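Local atomic coordinates of Galactose/lactose metabolism regulatory protein GAL80 (Saccharomyces cerevisiae, PDB entry 3BTV), a protein that represses the galactose and lactose metabolic genes of yeast by binding the activator GAL4 and blocking its action when no inducing sugar is present. Residues 88-93 with 117-122; 146-151 with 390-395; 369-374 with 401-406. The protein carries 1 engineered substitution. All coordinates share one frame; numbering follows the deposited sequence.

Interaction 1: 88-93 with 117-122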
loop_
_atom_site.group_PDB
_atom_site.type_symbol
_atom_site.label_atom_id
_atom_site.label_comp_id
_atom_site.label_asym_id
_atom_site.label_seq_id
_atom_site.Cartn_x
_atom_site.Cartn_y
_atom_site.Cartn_z
ATOM N N SER B 88 27.559 -43.233 3.141
ATOM C CA SER B 88 28.331 -42.646 2.056
ATOM C C SER B 88 27.646 -42.889 0.719
ATOM O O SER B 88 28.181 -42.542 -0.333
ATOM C CB SER B 88 29.747 -43.215 2.040
ATOM O OG SER B 88 29.727 -44.625 2.186
ATOM N N THR B 89 26.459 -43.484 0.765
ATOM C CA THR B 89 25.672 -43.713 -0.440
ATOM C C THR B 89 24.902 -42.456 -0.824
ATOM O O THR B 89 24.132 -42.463 -1.783
ATOM C CB THR B 89 24.675 -44.869 -0.253
ATOM O OG1 THR B 89 23.775 -44.559 0.818
ATOM C CG2 THR B 89 25.412 -46.162 0.069
ATOM N N ILE B 90 25.124 -41.379 -0.074
ATOM C CA ILE B 90 24.354 -40.146 -0.232
ATOM C C ILE B 90 25.194 -38.964 -0.709
ATOM O O ILE B 90 26.236 -38.652 -0.131
ATOM C CB ILE B 90 23.681 -39.731 1.089
ATOM C CG1 ILE B 90 22.838 -40.874 1.654
ATOM C CG2 ILE B 90 22.827 -38.487 0.877
ATOM C CD1 ILE B 90 22.324 -40.609 3.059
ATOM N N ASP B 91 24.719 -38.291 -1.753
ATOM C CA ASP B 91 25.405 -37.121 -2.296
ATOM C C ASP B 91 24.675 -35.825 -1.950
ATOM O O ASP B 91 25.297 -34.799 -1.665
ATOM C CB ASP B 91 25.530 -37.238 -3.812
ATOM C CG ASP B 91 26.177 -38.533 -4.241
ATOM O OD1 ASP B 91 27.057 -39.031 -3.506
ATOM O OD2 ASP B 91 25.806 -39.047 -5.317
ATOM N N MET B 92 23.350 -35.875 -1.995
ATOM C CA MET B 92 22.537 -34.721 -1.647
ATOM C C MET B 92 21.489 -35.075 -0.604
ATOM O O MET B 92 20.701 -36.002 -0.794
ATOM C CB MET B 92 21.851 -34.146 -2.885
ATOM C CG MET B 92 20.815 -33.073 -2.546
ATOM S SD MET B 92 20.013 -32.311 -3.981
ATOM C CE MET B 92 21.366 -31.349 -4.637
ATOM N N ILE B 93 21.479 -34.334 0.498
ATOM C CA ILE B 93 20.465 -34.536 1.526
ATOM C C ILE B 93 19.362 -33.497 1.376
ATOM O O ILE B 93 19.636 -32.305 1.229
ATOM C CB ILE B 93 21.066 -34.488 2.946
ATOM C CG1 ILE B 93 21.924 -35.734 3.195
ATOM C CG2 ILE B 93 19.970 -34.392 3.989
ATOM C CD1 ILE B 93 22.727 -35.687 4.482
ATOM N N PRO B 117 32.070 -38.753 3.102
ATOM C CA PRO B 117 33.019 -38.040 2.239
ATOM C C PRO B 117 32.391 -37.612 0.916
ATOM O O PRO B 117 32.937 -36.754 0.218
ATOM C CB PRO B 117 34.111 -39.087 1.982
ATOM C CG PRO B 117 33.963 -40.080 3.089
ATOM C CD PRO B 117 32.503 -40.135 3.370
ATOM N N ASN B 118 31.250 -38.203 0.579
ATOM C CA ASN B 118 30.608 -37.936 -0.701
ATOM C C ASN B 118 29.567 -36.814 -0.653
ATOM O O ASN B 118 29.162 -36.294 -1.694
ATOM C CB ASN B 118 29.979 -39.219 -1.247
ATOM C CG ASN B 118 30.969 -40.366 -1.309
ATOM O OD1 ASN B 118 30.662 -41.491 -0.914
ATOM N ND2 ASN B 118 32.172 -40.082 -1.795
ATOM N N LEU B 119 29.133 -36.442 0.548
ATOM C CA LEU B 119 28.118 -35.400 0.681
ATOM C C LEU B 119 28.566 -34.107 0.015
ATOM O O LEU B 119 29.618 -33.556 0.339
ATOM C CB LEU B 119 27.764 -35.138 2.148
ATOM C CG LEU B 119 26.522 -34.252 2.321
ATOM C CD1 LEU B 119 25.264 -34.984 1.876
ATOM C CD2 LEU B 119 26.377 -33.765 3.750
ATOM N N LYS B 120 27.754 -33.625 -0.919
ATOM C CA LYS B 120 28.075 -32.413 -1.660
ATOM C C LYS B 120 26.995 -31.353 -1.492
ATOM O O LYS B 120 27.259 -30.159 -1.637
ATOM C CB LYS B 120 28.236 -32.734 -3.148
ATOM C CG LYS B 120 29.315 -33.755 -3.457
ATOM C CD LYS B 120 30.701 -33.213 -3.153
ATOM C CE LYS B 120 31.781 -34.250 -3.442
ATOM N NZ LYS B 120 31.729 -35.404 -2.501
ATOM N N TYR B 121 25.779 -31.790 -1.187
ATOM C CA TYR B 121 24.645 -30.882 -1.189
ATOM C C TYR B 121 23.712 -31.036 -0.006
ATOM O O TYR B 121 23.399 -32.151 0.414
ATOM C CB TYR B 121 23.840 -31.057 -2.474
ATOM C CG TYR B 121 24.637 -30.828 -3.734
ATOM C CD1 TYR B 121 25.056 -31.897 -4.519
ATOM C CD2 TYR B 121 24.977 -29.544 -4.138
ATOM C CE1 TYR B 121 25.787 -31.690 -5.676
ATOM C CE2 TYR B 121 25.708 -29.327 -5.290
ATOM C CZ TYR B 121 26.111 -30.402 -6.055
ATOM O OH TYR B 121 26.840 -30.182 -7.201
ATOM N N LEU B 122 23.256 -29.901 0.510
ATOM C CA LEU B 122 22.200 -29.886 1.513
ATOM C C LEU B 122 21.053 -29.003 1.042
ATOM O O LEU B 122 21.231 -27.807 0.791
ATOM C CB LEU B 122 22.715 -29.400 2.865
ATOM C CG LEU B 122 21.613 -29.255 3.920
ATOM C CD1 LEU B 122 20.984 -30.621 4.224
ATOM C CD2 LEU B 122 22.161 -28.610 5.191
#
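The Tyr121 ring is approached obliquely by the methyl end of Met92. Met92 CE lies 3.4 Å from Tyr121 CG and 3.3 Å from Tyr121 CB, a tight fit. Met92 CG is anti to the backbone N (chi1 171°), and a bend at chi3 (-71°) brings the methyl back onto the tyrosine. The Tyr121 hydroxyl finds its hydrogen-bond partner outside the two segments, at His379 ND1. The other two flat groups, the Asp91 carboxylate and the Asn118 amide, stand nearly perpendicular, with planes 84° apart. Asp91 OD1 meets the Asn118 CB methylene at 3.7 Å. Arg22 lies close by: its NH2 forms a salt bridge with Asp91 OD1 and weak hydrogen bonds with Asn118 OD1 and Ser88 O.

The backbones pair as parallel strands, Met92 with Tyr121 and Ile93 with Leu122. Asp91 O accepts two bonds, a nearly straight one from Lys120 N (2.8 Å) and a more bent one from Tyr121 N (3.1 Å). Both donors lie in the carbonyl plane. Ile93 N then donates to Tyr121 O at 2.9 Å.

Ile93 and Leu122 project from the sheet on the face that Met92 and Tyr121 do not use. Ile93 CG2 touches Leu122 CD1. Ile93 also crosses Leu119 at about a right angle, with CG1 3.7 Å from Leu119 CD1.

The contact joins the beginnings of the two parallel strands of the beta-alpha-beta unit formed by strand 92-95, helix 102-112 and strand 121-125 in the Rossmann-fold domain. Strand 21-26 pairs with 92-95 on one side, and strand 148-152 pairs with 121-125 on the other. Helix 363-380 packs on Met92 through Ile375 and on Tyr121 through Phe378.

Interaction 2: 146-151 with 390-395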
loop_
_atom_site.group_PDB
_atom_site.type_symbol
_atom_site.label_atom_id
_atom_site.label_comp_id
_atom_site.label_asym_id
_atom_site.label_seq_id
_atom_site.Cartn_x
_atom_site.Cartn_y
_atom_site.Cartn_z
ATOM N N GLY B 146 31.160 -27.322 4.795
ATOM C CA GLY B 146 31.748 -27.259 3.469
ATOM C C GLY B 146 30.827 -27.608 2.312
ATOM O O GLY B 146 31.183 -27.387 1.154
ATOM N N VAL B 147 29.648 -28.151 2.610
ATOM C CA VAL B 147 28.712 -28.565 1.562
ATOM C C VAL B 147 28.069 -27.372 0.880
ATOM O O VAL B 147 27.907 -26.307 1.480
ATOM C CB VAL B 147 27.593 -29.469 2.115
ATOM C CG1 VAL B 147 28.173 -30.812 2.582
ATOM C CG2 VAL B 147 26.867 -28.771 3.259
ATOM N N GLN B 148 27.710 -27.547 -0.387
ATOM C CA GLN B 148 26.922 -26.539 -1.075
ATOM C C GLN B 148 25.489 -26.657 -0.591
ATOM O O GLN B 148 24.950 -27.765 -0.492
ATOM C CB GLN B 148 26.970 -26.731 -2.587
ATOM C CG GLN B 148 26.020 -25.817 -3.335
ATOM C CD GLN B 148 26.456 -24.369 -3.295
ATOM O OE1 GLN B 148 25.779 -23.512 -2.719
ATOM N NE2 GLN B 148 27.598 -24.087 -3.905
ATOM N N THR B 149 24.874 -25.519 -0.285
ATOM C CA THR B 149 23.522 -25.525 0.250
ATOM C C THR B 149 22.503 -24.976 -0.745
ATOM O O THR B 149 22.821 -24.136 -1.590
ATOM C CB THR B 149 23.421 -24.725 1.566
ATOM O OG1 THR B 149 23.509 -23.324 1.289
ATOM C CG2 THR B 149 24.531 -25.126 2.540
ATOM N N ILE B 150 21.276 -25.470 -0.636
ATOM C CA ILE B 150 20.162 -24.970 -1.430
ATOM C C ILE B 150 18.990 -24.670 -0.500
ATOM O O ILE B 150 18.707 -25.447 0.413
ATOM C CB ILE B 150 19.721 -26.001 -2.494
ATOM C CG1 ILE B 150 20.917 -26.496 -3.312
ATOM C CG2 ILE B 150 18.649 -25.421 -3.423
ATOM C CD1 ILE B 150 21.300 -27.972 -3.071
ATOM N N ILE B 151 18.322 -23.541 -0.713
ATOM C CA ILE B 151 17.073 -23.259 -0.013
ATOM C C ILE B 151 15.938 -23.302 -1.033
ATOM O O ILE B 151 16.097 -22.831 -2.157
ATOM C CB ILE B 151 17.085 -21.874 0.699
ATOM C CG1 ILE B 151 15.848 -21.698 1.590
ATOM C CG2 ILE B 151 17.159 -20.731 -0.306
ATOM C CD1 ILE B 151 15.913 -22.522 2.900
ATOM N N SER B 390 32.856 -25.713 -8.027
ATOM C CA SER B 390 31.770 -26.624 -7.708
ATOM C C SER B 390 30.969 -26.084 -6.535
ATOM O O SER B 390 30.260 -26.828 -5.856
ATOM C CB SER B 390 32.321 -28.014 -7.377
ATOM O OG SER B 390 33.333 -27.940 -6.386
ATOM N N GLN B 391 31.080 -24.785 -6.295
ATOM C CA GLN B 391 30.459 -24.213 -5.114
ATOM C C GLN B 391 30.451 -22.691 -5.101
ATOM O O GLN B 391 31.463 -22.048 -5.378
ATOM C CB GLN B 391 31.156 -24.742 -3.865
ATOM C CG GLN B 391 30.406 -24.487 -2.583
ATOM C CD GLN B 391 30.682 -25.557 -1.558
ATOM O OE1 GLN B 391 31.322 -26.572 -1.858
ATOM N NE2 GLN B 391 30.195 -25.347 -0.340
ATOM N N PHE B 392 29.295 -22.128 -4.764
ATOM C CA PHE B 392 29.127 -20.685 -4.660
ATOM C C PHE B 392 28.351 -20.357 -3.395
ATOM O O PHE B 392 27.535 -21.157 -2.931
ATOM C CB PHE B 392 28.414 -20.127 -5.893
ATOM C CG PHE B 392 27.063 -20.742 -6.147
ATOM C CD1 PHE B 392 26.943 -21.882 -6.924
ATOM C CD2 PHE B 392 25.912 -20.173 -5.619
ATOM C CE1 PHE B 392 25.701 -22.452 -7.168
ATOM C CE2 PHE B 392 24.662 -20.737 -5.858
ATOM C CZ PHE B 392 24.559 -21.879 -6.634
ATOM N N VAL B 393 28.622 -19.181 -2.838
ATOM C CA VAL B 393 28.046 -18.772 -1.561
ATOM C C VAL B 393 26.551 -18.469 -1.651
ATOM O O VAL B 393 25.774 -18.849 -0.778
ATOM C CB VAL B 393 28.769 -17.529 -0.991
ATOM C CG1 VAL B 393 28.139 -17.101 0.323
ATOM C CG2 VAL B 393 30.248 -17.823 -0.791
ATOM N N MET B 394 26.153 -17.777 -2.707
ATOM C CA MET B 394 24.771 -17.334 -2.826
ATOM C C MET B 394 24.422 -17.030 -4.269
ATOM O O MET B 394 25.285 -16.658 -5.066
ATOM C CB MET B 394 24.548 -16.078 -1.981
ATOM C CG MET B 394 25.408 -14.887 -2.403
ATOM S SD MET B 394 25.297 -13.509 -1.227
ATOM C CE MET B 394 23.576 -13.061 -1.450
ATOM N N GLN B 395 23.146 -17.170 -4.605
ATOM C CA GLN B 395 22.712 -16.845 -5.945
ATOM C C GLN B 395 22.692 -15.330 -6.093
ATOM O O GLN B 395 23.059 -14.797 -7.135
ATOM C CB GLN B 395 21.330 -17.425 -6.240
ATOM C CG GLN B 395 20.875 -17.143 -7.662
ATOM C CD GLN B 395 19.471 -17.604 -7.917
ATOM O OE1 GLN B 395 18.614 -17.507 -7.043
ATOM N NE2 GLN B 395 19.215 -18.090 -9.131
#
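Gln391 reaches across to Gly146, just before strand 148-152, and to Gln148, its first residue. This is the last strand at one side of the parallel Rossmann sheet within the chain. Gln391 belongs to the long loop between helices 363-380 and 405-424.

The Gln391 side chain passes beside that of Gln148 at a slant. Its CB and CG lie beside the amide end of Gln148. CG is anti to the backbone N (chi1 -166°), and the chain is extended beyond it, which carries the amide to the backbone before the strand. Gln391 CD comes within 4.0 Å of Gln148 CB and 3.3 Å of Gly146 O. OE1 is also near Gly146 O, but two acceptors make no bond. NE2 does the gripping and donates to Gly146 O. Val147 O is 3.1 Å from Gln391 NE2, but the angle is too poor for a hydrogen bond.

Gly146 has positive phi (89°). A CB there would be jammed against the preceding carbonyl O, so the turn into the strand calls for glycine.

Gln148 takes the other half of the contact. Its chain bends at chi2, and one end of its amide lies over a face of the Phe392 ring, offset toward the rim. The same ring meets Phe378 edge-to-face and Phe402 at an oblique angle. Phe392 thus joins the loop to helix 363-380 as well as to the sheet.

The bond from Gln391 NE2 to Gly146 O measures 2.7 Å. The oxygen lies almost in the plane of the Gln391 amide, whereas NE2 sits above the Gly146 carbonyl plane, 54° out of it.

Interaction 3: 369-374 with 401-406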
loop_
_atom_site.group_PDB
_atom_site.type_symbol
_atom_site.label_atom_id
_atom_site.label_comp_id
_atom_site.label_asym_id
_atom_site.label_seq_id
_atom_site.Cartn_x
_atom_site.Cartn_y
_atom_site.Cartn_z
ATOM N N HIS B 369 10.321 -28.222 -9.774
ATOM C CA HIS B 369 10.955 -29.027 -10.809
ATOM C C HIS B 369 12.111 -28.251 -11.415
ATOM O O HIS B 369 13.200 -28.787 -11.622
ATOM C CB HIS B 369 9.954 -29.388 -11.905
ATOM C CG HIS B 369 10.529 -30.267 -12.973
ATOM N ND1 HIS B 369 11.010 -29.774 -14.167
ATOM C CD2 HIS B 369 10.715 -31.608 -13.017
ATOM C CE1 HIS B 369 11.460 -30.774 -14.905
ATOM N NE2 HIS B 369 11.293 -31.896 -14.230
ATOM N N ARG B 370 11.859 -26.975 -11.685
ATOM C CA ARG B 370 12.826 -26.119 -12.359
ATOM C C ARG B 370 13.998 -25.817 -11.439
ATOM O O ARG B 370 15.104 -25.522 -11.896
ATOM C CB ARG B 370 12.151 -24.833 -12.861
ATOM C CG ARG B 370 11.309 -25.058 -14.119
ATOM C CD ARG B 370 10.330 -23.923 -14.396
ATOM N NE ARG B 370 10.993 -22.708 -14.877
ATOM C CZ ARG B 370 10.905 -22.236 -16.121
ATOM N NH1 ARG B 370 10.172 -22.864 -17.039
ATOM N NH2 ARG B 370 11.549 -21.124 -16.447
ATOM N N LEU B 371 13.753 -25.903 -10.137
ATOM C CA LEU B 371 14.824 -25.761 -9.153
ATOM C C LEU B 371 15.774 -26.967 -9.223
ATOM O O LEU B 371 16.995 -26.814 -9.270
ATOM C CB LEU B 371 14.237 -25.621 -7.745
ATOM C CG LEU B 371 15.232 -25.557 -6.587
ATOM C CD1 LEU B 371 16.294 -24.492 -6.847
ATOM C CD2 LEU B 371 14.495 -25.297 -5.276
ATOM N N TYR B 372 15.202 -28.167 -9.224
ATOM C CA TYR B 372 15.985 -29.389 -9.374
ATOM C C TYR B 372 16.782 -29.361 -10.666
ATOM O O TYR B 372 17.963 -29.691 -10.682
ATOM C CB TYR B 372 15.086 -30.627 -9.350
ATOM C CG TYR B 372 14.904 -31.204 -7.969
ATOM C CD1 TYR B 372 13.879 -30.765 -7.145
ATOM C CD2 TYR B 372 15.773 -32.178 -7.479
ATOM C CE1 TYR B 372 13.720 -31.277 -5.877
ATOM C CE2 TYR B 372 15.618 -32.700 -6.208
ATOM C CZ TYR B 372 14.589 -32.242 -5.413
ATOM O OH TYR B 372 14.417 -32.744 -4.148
ATOM N N GLN B 373 16.130 -28.954 -11.748
ATOM C CA GLN B 373 16.791 -28.874 -13.042
ATOM C C GLN B 373 18.009 -27.953 -12.967
ATOM O O GLN B 373 19.090 -28.297 -13.448
ATOM C CB GLN B 373 15.814 -28.395 -14.120
ATOM C CG GLN B 373 16.371 -28.420 -15.532
ATOM C CD GLN B 373 16.450 -29.824 -16.108
ATOM O OE1 GLN B 373 17.538 -30.371 -16.302
ATOM N NE2 GLN B 373 15.291 -30.421 -16.375
ATOM N N SER B 374 17.837 -26.789 -12.349
ATOM C CA SER B 374 18.918 -25.817 -12.263
ATOM C C SER B 374 20.077 -26.368 -11.428
ATOM O O SER B 374 21.233 -25.974 -11.606
ATOM C CB SER B 374 18.413 -24.473 -11.713
ATOM O OG SER B 374 18.404 -24.452 -10.295
ATOM N N GLY B 401 22.402 -20.502 -11.354
ATOM C CA GLY B 401 22.497 -21.249 -10.122
ATOM C C GLY B 401 21.148 -21.408 -9.470
ATOM O O GLY B 401 20.146 -21.678 -10.126
ATOM N N PHE B 402 21.128 -21.208 -8.166
ATOM C CA PHE B 402 19.951 -21.458 -7.361
ATOM C C PHE B 402 20.250 -20.849 -6.004
ATOM O O PHE B 402 21.422 -20.712 -5.636
ATOM C CB PHE B 402 19.742 -22.962 -7.217
ATOM C CG PHE B 402 20.998 -23.710 -6.867
ATOM C CD1 PHE B 402 21.722 -24.369 -7.847
ATOM C CD2 PHE B 402 21.469 -23.736 -5.560
ATOM C CE1 PHE B 402 22.882 -25.052 -7.525
ATOM C CE2 PHE B 402 22.626 -24.419 -5.236
ATOM C CZ PHE B 402 23.329 -25.079 -6.219
ATOM N N PRO B 403 19.198 -20.487 -5.255
ATOM C CA PRO B 403 19.383 -19.818 -3.967
ATOM C C PRO B 403 19.912 -20.801 -2.938
ATOM O O PRO B 403 19.571 -21.984 -2.966
ATOM C CB PRO B 403 17.961 -19.386 -3.574
ATOM C CG PRO B 403 17.040 -20.019 -4.557
ATOM C CD PRO B 403 17.801 -20.897 -5.471
ATOM N N THR B 404 20.728 -20.293 -2.025
ATOM C CA THR B 404 21.395 -21.116 -1.040
ATOM C C THR B 404 20.934 -20.721 0.350
ATOM O O THR B 404 20.118 -19.818 0.515
ATOM C CB THR B 404 22.908 -20.880 -1.097
ATOM O OG1 THR B 404 23.197 -19.573 -0.580
ATOM C CG2 THR B 404 23.394 -20.960 -2.528
ATOM N N LEU B 405 21.486 -21.384 1.358
ATOM C CA LEU B 405 21.191 -21.031 2.741
ATOM C C LEU B 405 21.604 -19.590 3.085
ATOM O O LEU B 405 21.068 -18.992 4.020
ATOM C CB LEU B 405 21.840 -22.036 3.696
ATOM C CG LEU B 405 20.923 -23.144 4.230
ATOM C CD1 LEU B 405 19.902 -23.618 3.190
ATOM C CD2 LEU B 405 21.746 -24.309 4.757
ATOM N N MET B 406 22.546 -19.025 2.333
ATOM C CA MET B 406 22.894 -17.626 2.550
ATOM C C MET B 406 21.762 -16.707 2.090
ATOM O O MET B 406 21.451 -15.708 2.736
ATOM C CB MET B 406 24.179 -17.254 1.822
ATOM C CG MET B 406 24.495 -15.772 1.949
ATOM S SD MET B 406 24.593 -15.277 3.686
ATOM C CE MET B 406 26.165 -15.932 4.153
#
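Leu371 and Phe402 carry the apolar part of this contact. Their side chains cross at about a right angle. Leu371 CD1 touches Phe402 CB at 3.8 Å, and the same methyl reaches Pro403 CD at 4.1 Å. Leu371 CG is anti to the backbone N (chi1 176°), which lets CD1 meet Phe402 and Pro403. The Phe402 ring turns an edge to the helix: Ser374 O lies near its plane, 4.1 Å from Phe402 CD1. Beyond the contact the ring also meets Phe392 and the Ile150 side chain.

The polar part centres on Ser374. Its hydroxyl donates back along its own helix, with Ser374 OG 2.9 Å from Leu371 O. That bond fixes the hydroxyl's rotation. No hydrogen bond joins the two segments. Ser374 OG lies 3.3 Å from Gly401 O, not counted as a hydrogen bond, and touches Phe402 CB at 3.7 Å. Gly401 O has a separate donor, Lys157 NZ. With an alanine at Ser374, Leu371 O would probably lose its hydroxyl partner and a small gap would be likely to open beside Gly401 O and Phe402 CB.

Capping forms the third kind. Thr404 OG1 accepts from Met406 N at 3.0 Å, through a bent bond of 138°. It also bonds to Val393 O. The backbone N of Thr404 is taken by Asp407 OD2.

Helix 363-380 therefore rests on the short extended run that leads into helix 405-424. Pro403 pairs there through its backbone with Ile151 of the Rossmann sheet, and Thr404 supplies the threonine N-cap that starts the helix.

In the fold
Interactions 1 and 2 share the Rossmann sheet, since strands 121-125 and 148-152 are neighbours in it. Leu122 pairs by backbone with Gln148 and Ile150, and Met92 CE packs on Ile150. Interaction 1 is regular parallel strand pairing with an apolar interior and a polar, partly exposed start. Interaction 2 lies at the sheet's margin, where a loop glutamine bonds to the backbone just before the strand and Phe392 packs against Gln148. Interaction 3 is the most buried and has no hydrogen bond between its segments. Its centre is about 10 Å from that of interaction 2. The two join through Val393 with Thr404 and Thr149 with Leu405, so residues 390-406 tie both helices to the sheet.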